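Local structure of EvdMO1 (Micromonospora carbonacea, 5T39) at residues A[171-182]-A[242-253]. The protein probably transfers a methyl group from S-adenosylmethionine during everninomicin biosynthesis, through the methyltransferase domain of a fused methyltransferase-oxidase. Residues are numbered along the deposited sequence; the frame is centred on the assembly and turned at random.
Sequences AGIYLSTHYWGS and AEVCDIVVVGRA
Backbone hydrogen bonds tie I173, L175, T177 and Y179 in pairs to G251, V249, I247 and C245. L175 N points almost straight at V249 O, 2.9 Å away. Two more backbone bonds flank these pairs, A253 N to A171 O and G181 N to E243 O.

C245 O takes two donors from opposite faces of its carbonyl plane: Y179 N and, at 3.2 Å, H178 ND1. The oxygen lies in the imidazole plane, and ND1 also makes a weak, bent bond (125°) to D246 OD1. V244 CG1 covers one face of this ring, while D246 OD2 pairs with R239.

These are the fifth and seventh strands of a Rossmann-like methyltransferase sheet, in the order 3-2-1-4-5-7-6; strand 244-252, the seventh, runs antiparallel to both its neighbours, 172-180 and 232-239. The side chain of S176 is about 6 Å from the bound S-adenosyl-L-homocysteine.

On the face carrying Y179 and I247, Y179 CG lies between its backbone N and carbonyl carbon (chi1 69°), which brings the ring over C245, whose CB sits 3.4 Å from the ring centroid as a CH-pi contact; SG approaches obliquely. I247 CG2 reaches the ring edge, and the hydroxyl bonds E238 on strand 232-239. A serine in place of Y179 would probably leave C245 CB and SG without their aromatic cover and E238 without this hydrogen bond.

Y174 and W180 work on the other face. The side chains of Y174 and V248 cross at a slant, CZ 3.7 Å from V248 CG1, and E243 CA sits over one face of the W180 six-membered ring, a CH-pi contact 3.9 Å from its centroid.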
ATOM      1  N   ALA A 171      15.205   0.936  -5.905  1.00  9.07           N
ATOM      2  CA  ALA A 171      16.156   1.389  -4.902  1.00 10.33           C
ATOM      3  C   ALA A 171      15.512   2.278  -3.854  1.00  9.12           C
ATOM      4  O   ALA A 171      16.224   2.807  -2.992  1.00 10.62           O
ATOM      5  CB  ALA A 171      17.323   2.129  -5.565  1.00 12.59           C
ATOM      6  N   GLY A 172      14.202   2.478  -3.905  1.00  8.27           N
ATOM      7  CA  GLY A 172      13.536   3.316  -2.936  1.00  8.38           C
ATOM      8  C   GLY A 172      12.234   2.709  -2.466  1.00  7.92           C
ATOM      9  O   GLY A 172      11.485   2.144  -3.265  1.00  8.35           O
ATOM     10  N   ILE A 173      11.949   2.838  -1.176  1.00  7.77           N
ATOM     11  CA  ILE A 173      10.671   2.407  -0.621  1.00  7.84           C
ATOM     12  C   ILE A 173      10.155   3.468   0.336  1.00  7.73           C
ATOM     13  O   ILE A 173      10.907   4.021   1.145  1.00  9.03           O
ATOM     14  CB  ILE A 173      10.779   1.022   0.056  1.00  7.98           C
ATOM     15  CG1 ILE A 173       9.387   0.489   0.444  1.00  8.40           C
ATOM     16  CG2 ILE A 173      11.736   1.052   1.259  1.00  8.99           C
ATOM     17  CD1 ILE A 173       9.408  -0.943   0.922  1.00  9.69           C
ATOM     18  N   TYR A 174       8.862   3.755   0.246  1.00  7.50           N
ATOM     19  CA  TYR A 174       8.139   4.556   1.226  1.00  7.91           C
ATOM     20  C   TYR A 174       7.286   3.556   1.983  1.00  7.54           C
ATOM     21  O   TYR A 174       6.358   2.977   1.412  1.00  8.27           O
ATOM     22  CB  TYR A 174       7.294   5.611   0.525  1.00  8.30           C
ATOM     23  CG  TYR A 174       6.558   6.571   1.424  1.00  9.09           C
ATOM     24  CD1 TYR A 174       6.991   7.879   1.578  1.00 10.25           C
ATOM     25  CD2 TYR A 174       5.420   6.176   2.111  1.00  9.25           C
ATOM     26  CE1 TYR A 174       6.308   8.770   2.380  1.00 10.81           C
ATOM     27  CE2 TYR A 174       4.729   7.064   2.909  1.00 10.40           C
ATOM     28  CZ  TYR A 174       5.184   8.359   3.036  1.00 11.06           C
ATOM     29  OH  TYR A 174       4.525   9.273   3.820  1.00 12.67           O
ATOM     30  N   LEU A 175       7.650   3.290   3.230  1.00  7.53           N
ATOM     31  CA  LEU A 175       7.066   2.216   4.021  1.00  7.59           C
ATOM     32  C   LEU A 175       6.303   2.815   5.192  1.00  7.83           C
ATOM     33  O   LEU A 175       6.892   3.496   6.030  1.00  8.98           O
ATOM     34  CB  LEU A 175       8.176   1.301   4.540  1.00  8.11           C
ATOM     35  CG  LEU A 175       7.717   0.174   5.467  1.00  8.61           C
ATOM     36  CD1 LEU A 175       6.875  -0.831   4.691  1.00  9.19           C
ATOM     37  CD2 LEU A 175       8.917  -0.493   6.114  1.00  9.50           C
ATOM     38  N   SER A 176       5.008   2.527   5.275  1.00  7.80           N
ATOM     39  CA  SER A 176       4.195   2.906   6.423  1.00  8.31           C
ATOM     40  C   SER A 176       3.648   1.615   7.007  1.00  8.35           C
ATOM     41  O   SER A 176       2.990   0.848   6.294  1.00  8.51           O
ATOM     42  CB  SER A 176       3.070   3.835   5.980  1.00  9.23           C
ATOM     43  OG  SER A 176       2.241   4.194   7.066  1.00 10.26           O
ATOM     44  N   THR A 177       3.970   1.342   8.273  1.00  8.48           N
ATOM     45  CA  THR A 177       3.610   0.067   8.867  1.00  8.55           C
ATOM     46  C   THR A 177       3.492   0.189  10.375  1.00  8.88           C
ATOM     47  O   THR A 177       4.078   1.075  10.999  1.00 10.02           O
ATOM     48  CB  THR A 177       4.652  -1.011   8.511  1.00  8.98           C
ATOM     49  OG1 THR A 177       4.180  -2.297   8.923  1.00  9.42           O
ATOM     50  CG2 THR A 177       6.016  -0.726   9.116  1.00  9.50           C
ATOM     51  N   HIS A 178       2.762  -0.756  10.953  1.00  9.20           N
ATOM     52  CA  HIS A 178       2.903  -1.033  12.370  1.00 10.11           C
ATOM     53  C   HIS A 178       4.080  -1.970  12.621  1.00 10.18           C
ATOM     54  O   HIS A 178       4.525  -2.715  11.744  1.00 10.51           O
ATOM     55  CB  HIS A 178       1.662  -1.726  12.911  1.00 11.95           C
ATOM     56  CG  HIS A 178       0.418  -0.910  12.810  1.00 14.21           C
ATOM     57  ND1 HIS A 178       0.283   0.321  13.414  1.00 15.96           N
ATOM     58  CD2 HIS A 178      -0.764  -1.165  12.203  1.00 16.53           C
ATOM     59  CE1 HIS A 178      -0.924   0.799  13.165  1.00 18.06           C
ATOM     60  NE2 HIS A 178      -1.581  -0.084  12.435  1.00 18.46           N
ATOM     61  N   TYR A 179       4.560  -1.938  13.860  1.00 10.00           N
ATOM     62  CA  TYR A 179       5.489  -2.931  14.373  1.00 10.19           C
ATOM     63  C   TYR A 179       5.117  -3.149  15.835  1.00 10.77           C
ATOM     64  O   TYR A 179       4.327  -2.396  16.408  1.00 11.09           O
ATOM     65  CB  TYR A 179       6.968  -2.547  14.145  1.00 10.49           C
ATOM     66  CG  TYR A 179       7.448  -1.379  14.965  1.00 10.15           C
ATOM     67  CD1 TYR A 179       7.428  -0.078  14.469  1.00  9.62           C
ATOM     68  CD2 TYR A 179       7.924  -1.580  16.253  1.00 10.39           C
ATOM     69  CE1 TYR A 179       7.869   0.987  15.244  1.00 10.10           C
ATOM     70  CE2 TYR A 179       8.361  -0.531  17.024  1.00 10.70           C
ATOM     71  CZ  TYR A 179       8.327   0.750  16.528  1.00 10.60           C
ATOM     72  OH  TYR A 179       8.753   1.781  17.338  1.00 11.70           O
ATOM     73  N   TRP A 180       5.667  -4.196  16.434  1.00 11.34           N
ATOM     74  CA  TRP A 180       5.321  -4.579  17.796  1.00 12.73           C
ATOM     75  C   TRP A 180       6.359  -4.017  18.754  1.00 13.09           C
ATOM     76  O   TRP A 180       7.562  -4.145  18.513  1.00 12.95           O
ATOM     77  CB  TRP A 180       5.259  -6.099  17.903  1.00 14.31           C
ATOM     78  CG  TRP A 180       4.760  -6.574  19.220  1.00 16.22           C
ATOM     79  CD1 TRP A 180       5.474  -7.253  20.157  1.00 17.46           C
ATOM     80  CD2 TRP A 180       3.439  -6.405  19.766  1.00 18.12           C
ATOM     81  NE1 TRP A 180       4.688  -7.526  21.245  1.00 18.72           N
ATOM     82  CE2 TRP A 180       3.436  -7.013  21.036  1.00 19.11           C
ATOM     83  CE3 TRP A 180       2.264  -5.802  19.306  1.00 19.56           C
ATOM     84  CZ2 TRP A 180       2.302  -7.046  21.851  1.00 20.76           C
ATOM     85  CZ3 TRP A 180       1.134  -5.836  20.121  1.00 21.15           C
ATOM     86  CH2 TRP A 180       1.167  -6.451  21.379  1.00 21.41           C
ATOM     87  N   GLY A 181       5.890  -3.411  19.850  1.00 13.88           N
ATOM     88  CA  GLY A 181       6.714  -2.616  20.746  1.00 14.25           C
ATOM     89  C   GLY A 181       7.523  -3.357  21.782  1.00 15.55           C
ATOM     90  O   GLY A 181       8.205  -2.713  22.584  1.00 16.86           O
ATOM     91  N   SER A 182       7.472  -4.681  21.803  1.00 16.11           N
ATOM     92  CA  SER A 182       8.204  -5.478  22.772  1.00 17.74           C
ATOM     93  C   SER A 182       8.883  -6.629  22.051  1.00 17.83           C
ATOM     94  O   SER A 182       8.462  -7.045  20.970  1.00 19.49           O
ATOM     95  CB  SER A 182       7.265  -6.026  23.833  1.00 19.75           C
ATOM     96  OG  SER A 182       7.955  -6.893  24.717  1.00 21.41           O
ATOM     97  N   ALA A 242       4.220   0.118  24.158  1.00 17.48           N
ATOM     98  CA  ALA A 242       4.656  -1.232  24.477  1.00 19.10           C
ATOM     99  C   ALA A 242       4.017  -2.267  23.570  1.00 19.81           C
ATOM    100  O   ALA A 242       4.521  -3.392  23.486  1.00 20.76           O
ATOM    101  CB  ALA A 242       4.325  -1.561  25.930  1.00 20.09           C
ATOM    102  N   GLU A 243       2.923  -1.915  22.897  1.00 19.61           N
ATOM    103  CA  GLU A 243       2.196  -2.844  22.040  1.00 20.23           C
ATOM    104  C   GLU A 243       2.269  -2.355  20.598  1.00 18.51           C
ATOM    105  O   GLU A 243       3.333  -2.417  19.974  1.00 18.34           O
ATOM    106  CB  GLU A 243       0.752  -3.015  22.549  1.00 23.32           C
ATOM    107  CG  GLU A 243       0.663  -3.487  24.019  1.00 26.36           C
ATOM    108  CD  GLU A 243      -0.765  -3.561  24.569  1.00 29.35           C
ATOM    109  OE1 GLU A 243      -1.708  -3.772  23.778  1.00 31.03           O
ATOM    110  OE2 GLU A 243      -0.942  -3.414  25.799  1.00 30.94           O
ATOM    111  N   VAL A 244       1.166  -1.848  20.055  1.00 17.02           N
ATOM    112  CA  VAL A 244       1.165  -1.443  18.653  1.00 15.69           C
ATOM    113  C   VAL A 244       1.928  -0.132  18.499  1.00 14.96           C
ATOM    114  O   VAL A 244       1.612   0.869  19.150  1.00 16.97           O
ATOM    115  CB  VAL A 244      -0.263  -1.324  18.117  1.00 16.31           C
ATOM    116  CG1 VAL A 244      -0.248  -0.813  16.678  1.00 16.33           C
ATOM    117  CG2 VAL A 244      -0.978  -2.668  18.205  1.00 16.81           C
ATOM    118  N   CYS A 245       2.935  -0.134  17.627  1.00 12.36           N
ATOM    119  CA  CYS A 245       3.690   1.049  17.248  1.00 11.41           C
ATOM    120  C   CYS A 245       3.404   1.366  15.786  1.00 11.16           C
ATOM    121  O   CYS A 245       3.023   0.485  15.011  1.00 11.49           O
ATOM    122  CB  CYS A 245       5.188   0.801  17.419  1.00 11.18           C
ATOM    123  SG  CYS A 245       5.686   0.456  19.121  1.00 11.88           S
ATOM    124  N   ASP A 246       3.629   2.629  15.411  1.00 11.10           N
ATOM    125  CA  ASP A 246       3.426   3.104  14.048  1.00 11.19           C
ATOM    126  C   ASP A 246       4.721   3.730  13.551  1.00 10.45           C
ATOM    127  O   ASP A 246       5.383   4.453  14.300  1.00 10.97           O
ATOM    128  CB  ASP A 246       2.363   4.217  13.988  1.00 12.98           C
ATOM    129  CG  ASP A 246       1.053   3.851  14.650  1.00 15.30           C
ATOM    130  OD1 ASP A 246       0.763   2.661  14.879  1.00 16.27           O
ATOM    131  OD2 ASP A 246       0.296   4.797  14.940  1.00 17.37           O
ATOM    132  N   ILE A 247       5.069   3.506  12.287  1.00  9.53           N
ATOM    133  CA  ILE A 247       6.258   4.137  11.729  1.00  9.03           C
ATOM    134  C   ILE A 247       6.056   4.378  10.239  1.00  8.80           C
ATOM    135  O   ILE A 247       5.401   3.598   9.531  1.00  9.17           O
ATOM    136  CB  ILE A 247       7.534   3.316  12.046  1.00  8.96           C
ATOM    137  CG1 ILE A 247       8.800   4.172  11.909  1.00  9.44           C
ATOM    138  CG2 ILE A 247       7.609   2.059  11.184  1.00  9.40           C
ATOM    139  CD1 ILE A 247      10.053   3.466  12.406  1.00  9.95           C
ATOM    140  N   VAL A 248       6.639   5.475   9.765  1.00  8.84           N
ATOM    141  CA  VAL A 248       6.768   5.770   8.346  1.00  8.82           C
ATOM    142  C   VAL A 248       8.241   6.024   8.090  1.00  8.62           C
ATOM    143  O   VAL A 248       8.839   6.900   8.724  1.00  9.19           O
ATOM    144  CB  VAL A 248       5.926   6.985   7.919  1.00  9.90           C
ATOM    145  CG1 VAL A 248       6.058   7.211   6.421  1.00 10.85           C
ATOM    146  CG2 VAL A 248       4.460   6.817   8.315  1.00 11.07           C
ATOM    147  N   VAL A 249       8.821   5.271   7.168  1.00  8.55           N
ATOM    148  CA  VAL A 249      10.227   5.429   6.834  1.00  8.92           C
ATOM    149  C   VAL A 249      10.385   5.470   5.330  1.00  8.69           C
ATOM    150  O   VAL A 249       9.580   4.915   4.571  1.00  9.60           O
ATOM    151  CB  VAL A 249      11.142   4.327   7.401  1.00 10.25           C
ATOM    152  CG1 VAL A 249      10.959   4.178   8.882  1.00 10.93           C
ATOM    153  CG2 VAL A 249      10.934   3.007   6.713  1.00 11.45           C
ATOM    154  N   VAL A 250      11.455   6.123   4.905  1.00  8.70           N
ATOM    155  CA  VAL A 250      11.939   6.054   3.543  1.00  9.02           C
ATOM    156  C   VAL A 250      13.218   5.238   3.561  1.00  8.96           C
ATOM    157  O   VAL A 250      14.169   5.580   4.272  1.00 10.22           O
ATOM    158  CB  VAL A 250      12.204   7.454   2.973  1.00 10.76           C
ATOM    159  CG1 VAL A 250      12.739   7.341   1.561  1.00 12.62           C
ATOM    160  CG2 VAL A 250      10.948   8.306   3.023  1.00 12.22           C
ATOM    161  N   GLY A 251      13.239   4.147   2.814  1.00  9.01           N
ATOM    162  CA  GLY A 251      14.422   3.323   2.663  1.00  9.21           C
ATOM    163  C   GLY A 251      15.042   3.567   1.300  1.00  9.21           C
ATOM    164  O   GLY A 251      14.333   3.642   0.290  1.00  9.45           O
ATOM    165  N   ARG A 252      16.363   3.672   1.282  1.00  8.90           N
ATOM    166  CA  ARG A 252      17.100   3.881   0.052  1.00  9.11           C
ATOM    167  C   ARG A 252      18.241   2.888  -0.027  1.00  9.57           C
ATOM    168  O   ARG A 252      19.014   2.721   0.925  1.00 10.98           O
ATOM    169  CB  ARG A 252      17.623   5.312  -0.037  1.00 10.37           C
ATOM    170  CG  ARG A 252      16.510   6.343  -0.083  1.00 11.81           C
ATOM    171  CD  ARG A 252      17.067   7.752  -0.138  1.00 13.80           C
ATOM    172  NE  ARG A 252      16.059   8.791  -0.375  1.00 16.01           N
ATOM    173  CZ  ARG A 252      15.413   9.462   0.571  1.00 16.43           C
ATOM    174  NH1 ARG A 252      15.626   9.203   1.858  1.00 17.34           N
ATOM    175  NH2 ARG A 252      14.561  10.414   0.220  1.00 16.12           N
ATOM    176  N   ALA A 253      18.322   2.216  -1.157  1.00  9.66           N
ATOM    177  CA  ALA A 253      19.351   1.239  -1.441  1.00 12.47           C
ATOM    178  C   ALA A 253      20.356   1.827  -2.393  1.00 15.08           C
ATOM    179  O   ALA A 253      20.104   2.835  -3.058  1.00 16.87           O
ATOM    180  CB  ALA A 253      18.716   0.003  -2.090  1.00 14.10           C
TER
HETATM  181  O   HOH W   1       2.403   4.514  10.250  1.00 32.45           O